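Local coordinates for protein endoglucanase (Clostridium thermocellum, PDB 2E4T) that hydrolyses internal beta-1,4-glucosidic bonds of cellulose and xyloglucan, this chain holding the family 44 glycoside hydrolase module of a larger multidomain enzyme, at residues 41-46 against 87-92. Sequence-based numbering, arbitrary orientation.
Sequences KRFGGN and ASVVTT
Phe43, the last residue of strand 40-43, meets Val89 and Val90 in the first turn of helix 88-99, the strand and helix backbones coming nearest at Phe43 CA and Val90 CA, 7.7 Å apart. No hydrogen bond joins the two segments; one aromatic ring and two valine methyls make the whole contact. The Phe43 CB bond points toward the helix, chi1 of 173° swings the ring away from the Phe43 backbone N, and the side chain as a whole runs about perpendicular to those of Val89 and Val90. Val90 CG2 lies over one ring face, displaced toward the rim: it is 4.0 Å from the centroid of the Phe43 ring, 25° off the normal, a CH-pi contact, and its closest ring atom is CE2. Val89 reaches the ring with CG1, which chi1 of 163° sets opposite its own N; this methyl approaches the CE1–CZ side obliquely, 3.5 Å from Phe43 CE1 and 3.7 Å from Phe43 CZ. In the helix itself, Ser88 O takes two bonds from Thr92, from its N on one side of the carbonyl plane and from OG1, 2.8 Å away, on the other. Leu72 of helix 71-75 touches both Phe43 and Val89, while Ile107 of the adjoining parallel strand 104-109 touches Phe43 and Val90. The arrangement is strand-to-helix packing in the TIM-like barrel, a helix start laid against a barrel strand. All three touching residues are buried, so the join probably rests on dispersion and the exclusion of water.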
ATOM      1  N   LYS A  41       2.510   6.685   5.623  1.00  4.85           N
ATOM      2  CA  LYS A  41       3.911   6.406   5.334  1.00  4.66           C
ATOM      3  C   LYS A  41       4.255   5.036   5.898  1.00  4.64           C
ATOM      4  O   LYS A  41       4.012   4.769   7.082  1.00  5.54           O
ATOM      5  CB  LYS A  41       4.836   7.467   5.957  1.00  5.22           C
ATOM      6  CG  LYS A  41       4.874   8.771   5.197  1.00  5.36           C
ATOM      7  CD  LYS A  41       5.345   8.665   3.737  1.00  5.44           C
ATOM      8  CE  LYS A  41       6.684   7.996   3.520  1.00  5.44           C
ATOM      9  NZ  LYS A  41       7.830   8.764   4.120  1.00  5.73           N
ATOM     10  N   ARG A  42       4.856   4.196   5.045  1.00  4.72           N
ATOM     11  CA  ARG A  42       5.335   2.874   5.452  1.00  4.73           C
ATOM     12  C   ARG A  42       6.858   2.851   5.458  1.00  4.61           C
ATOM     13  O   ARG A  42       7.490   3.220   4.467  1.00  4.87           O
ATOM     14  CB  ARG A  42       4.829   1.809   4.464  1.00  5.03           C
ATOM     15  CG  ARG A  42       5.465   0.426   4.692  1.00  5.04           C
ATOM     16  CD  ARG A  42       4.773  -0.588   3.819  1.00  5.07           C
ATOM     17  NE  ARG A  42       5.293  -1.945   3.904  1.00  5.38           N
ATOM     18  CZ  ARG A  42       6.123  -2.514   3.042  1.00  5.37           C
ATOM     19  NH1 ARG A  42       6.741  -1.817   2.104  1.00  6.49           N
ATOM     20  NH2 ARG A  42       6.284  -3.852   3.161  1.00  7.61           N
ATOM     21  N   PHE A  43       7.392   2.389   6.621  1.00  4.66           N
ATOM     22  CA  PHE A  43       8.801   2.031   6.765  1.00  4.73           C
ATOM     23  C   PHE A  43       8.871   0.524   6.550  1.00  4.72           C
ATOM     24  O   PHE A  43       8.440  -0.233   7.434  1.00  5.48           O
ATOM     25  CB  PHE A  43       9.263   2.420   8.178  1.00  5.40           C
ATOM     26  CG  PHE A  43      10.648   1.951   8.529  1.00  5.53           C
ATOM     27  CD1 PHE A  43      11.782   2.611   8.008  1.00  5.88           C
ATOM     28  CD2 PHE A  43      10.845   0.886   9.406  1.00  5.76           C
ATOM     29  CE1 PHE A  43      13.073   2.193   8.337  1.00  7.04           C
ATOM     30  CE2 PHE A  43      12.164   0.494   9.784  1.00  6.73           C
ATOM     31  CZ  PHE A  43      13.239   1.155   9.242  1.00  6.96           C
ATOM     32  N   GLY A  44       9.265   0.102   5.344  1.00  5.03           N
ATOM     33  CA  GLY A  44       9.168  -1.300   5.006  1.00  5.85           C
ATOM     34  C   GLY A  44      10.057  -1.611   3.828  1.00  5.39           C
ATOM     35  O   GLY A  44      10.854  -0.790   3.371  1.00  6.43           O
ATOM     36  N   GLY A  45       9.908  -2.841   3.303  1.00  6.46           N
ATOM     37  CA  GLY A  45      10.727  -3.301   2.222  1.00  6.53           C
ATOM     38  C   GLY A  45      12.001  -4.004   2.704  1.00  5.48           C
ATOM     39  O   GLY A  45      12.208  -4.210   3.910  1.00  5.63           O
ATOM     40  N   ASN A  46      12.835  -4.395   1.739  1.00  5.82           N
ATOM     41  CA  ASN A  46      13.903  -5.361   2.029  1.00  5.71           C
ATOM     42  C   ASN A  46      14.832  -4.892   3.154  1.00  5.74           C
ATOM     43  O   ASN A  46      15.263  -5.737   3.973  1.00  6.45           O
ATOM     44  CB  ASN A  46      14.746  -5.583   0.777  1.00  6.25           C
ATOM     45  CG  ASN A  46      13.999  -6.333  -0.287  1.00  6.34           C
ATOM     46  OD1 ASN A  46      12.940  -6.937  -0.017  1.00  7.35           O
ATOM     47  ND2 ASN A  46      14.571  -6.386  -1.510  1.00  7.53           N
ATOM     48  N   ALA A  87      16.576   3.597  17.760  1.00  6.13           N
ATOM     49  CA  ALA A  87      15.426   3.834  16.891  1.00  6.14           C
ATOM     50  C   ALA A  87      15.481   5.139  16.139  1.00  6.26           C
ATOM     51  O   ALA A  87      14.444   5.523  15.565  1.00  6.33           O
ATOM     52  CB  ALA A  87      14.093   3.701  17.669  1.00  7.21           C
ATOM     53  N   SER A  88      16.640   5.808  16.024  1.00  6.27           N
ATOM     54  CA  SER A  88      16.646   7.113  15.335  1.00  5.88           C
ATOM     55  C   SER A  88      16.233   6.993  13.878  1.00  5.66           C
ATOM     56  O   SER A  88      15.664   7.968  13.322  1.00  6.32           O
ATOM     57  CB  SER A  88      17.983   7.810  15.484  1.00  6.74           C
ATOM     58  OG  SER A  88      18.979   7.021  14.854  1.00  7.21           O
ATOM     59  N   VAL A  89      16.484   5.874  13.205  1.00  5.98           N
ATOM     60  CA  VAL A  89      15.954   5.723  11.834  1.00  6.00           C
ATOM     61  C   VAL A  89      14.422   5.868  11.868  1.00  5.70           C
ATOM     62  O   VAL A  89      13.835   6.547  11.006  1.00  6.11           O
ATOM     63  CB  VAL A  89      16.386   4.354  11.265  1.00  5.81           C
ATOM     64  CG1 VAL A  89      15.547   3.957  10.064  1.00  6.34           C
ATOM     65  CG2 VAL A  89      17.844   4.404  10.907  1.00  6.42           C
ATOM     66  N   VAL A  90      13.776   5.176  12.797  1.00  5.64           N
ATOM     67  CA  VAL A  90      12.309   5.126  12.862  1.00  5.55           C
ATOM     68  C   VAL A  90      11.730   6.417  13.424  1.00  5.73           C
ATOM     69  O   VAL A  90      10.682   6.893  12.940  1.00  5.97           O
ATOM     70  CB  VAL A  90      11.865   3.865  13.611  1.00  6.36           C
ATOM     71  CG1 VAL A  90      10.393   3.908  13.933  1.00  6.96           C
ATOM     72  CG2 VAL A  90      12.207   2.639  12.757  1.00  8.48           C
ATOM     73  N   THR A  91      12.393   7.014  14.432  1.00  5.99           N
ATOM     74  CA  THR A  91      11.858   8.254  14.962  1.00  6.47           C
ATOM     75  C   THR A  91      12.072   9.410  13.971  1.00  5.94           C
ATOM     76  O   THR A  91      11.199  10.308  13.876  1.00  6.80           O
ATOM     77  CB  THR A  91      12.423   8.570  16.348  1.00  6.82           C
ATOM     78  OG1 THR A  91      13.851   8.791  16.276  1.00  7.23           O
ATOM     79  CG2 THR A  91      12.127   7.454  17.340  1.00  7.67           C
ATOM     80  N   THR A  92      13.156   9.405  13.187  1.00  6.21           N
ATOM     81  CA  THR A  92      13.251  10.409  12.127  1.00  6.10           C
ATOM     82  C   THR A  92      12.139  10.193  11.096  1.00  5.62           C
ATOM     83  O   THR A  92      11.486  11.148  10.646  1.00  6.24           O
ATOM     84  CB  THR A  92      14.648  10.370  11.432  1.00  6.87           C
ATOM     85  OG1 THR A  92      15.642  10.660  12.426  1.00  7.83           O
ATOM     86  CG2 THR A  92      14.749  11.363  10.321  1.00  7.64           C
TER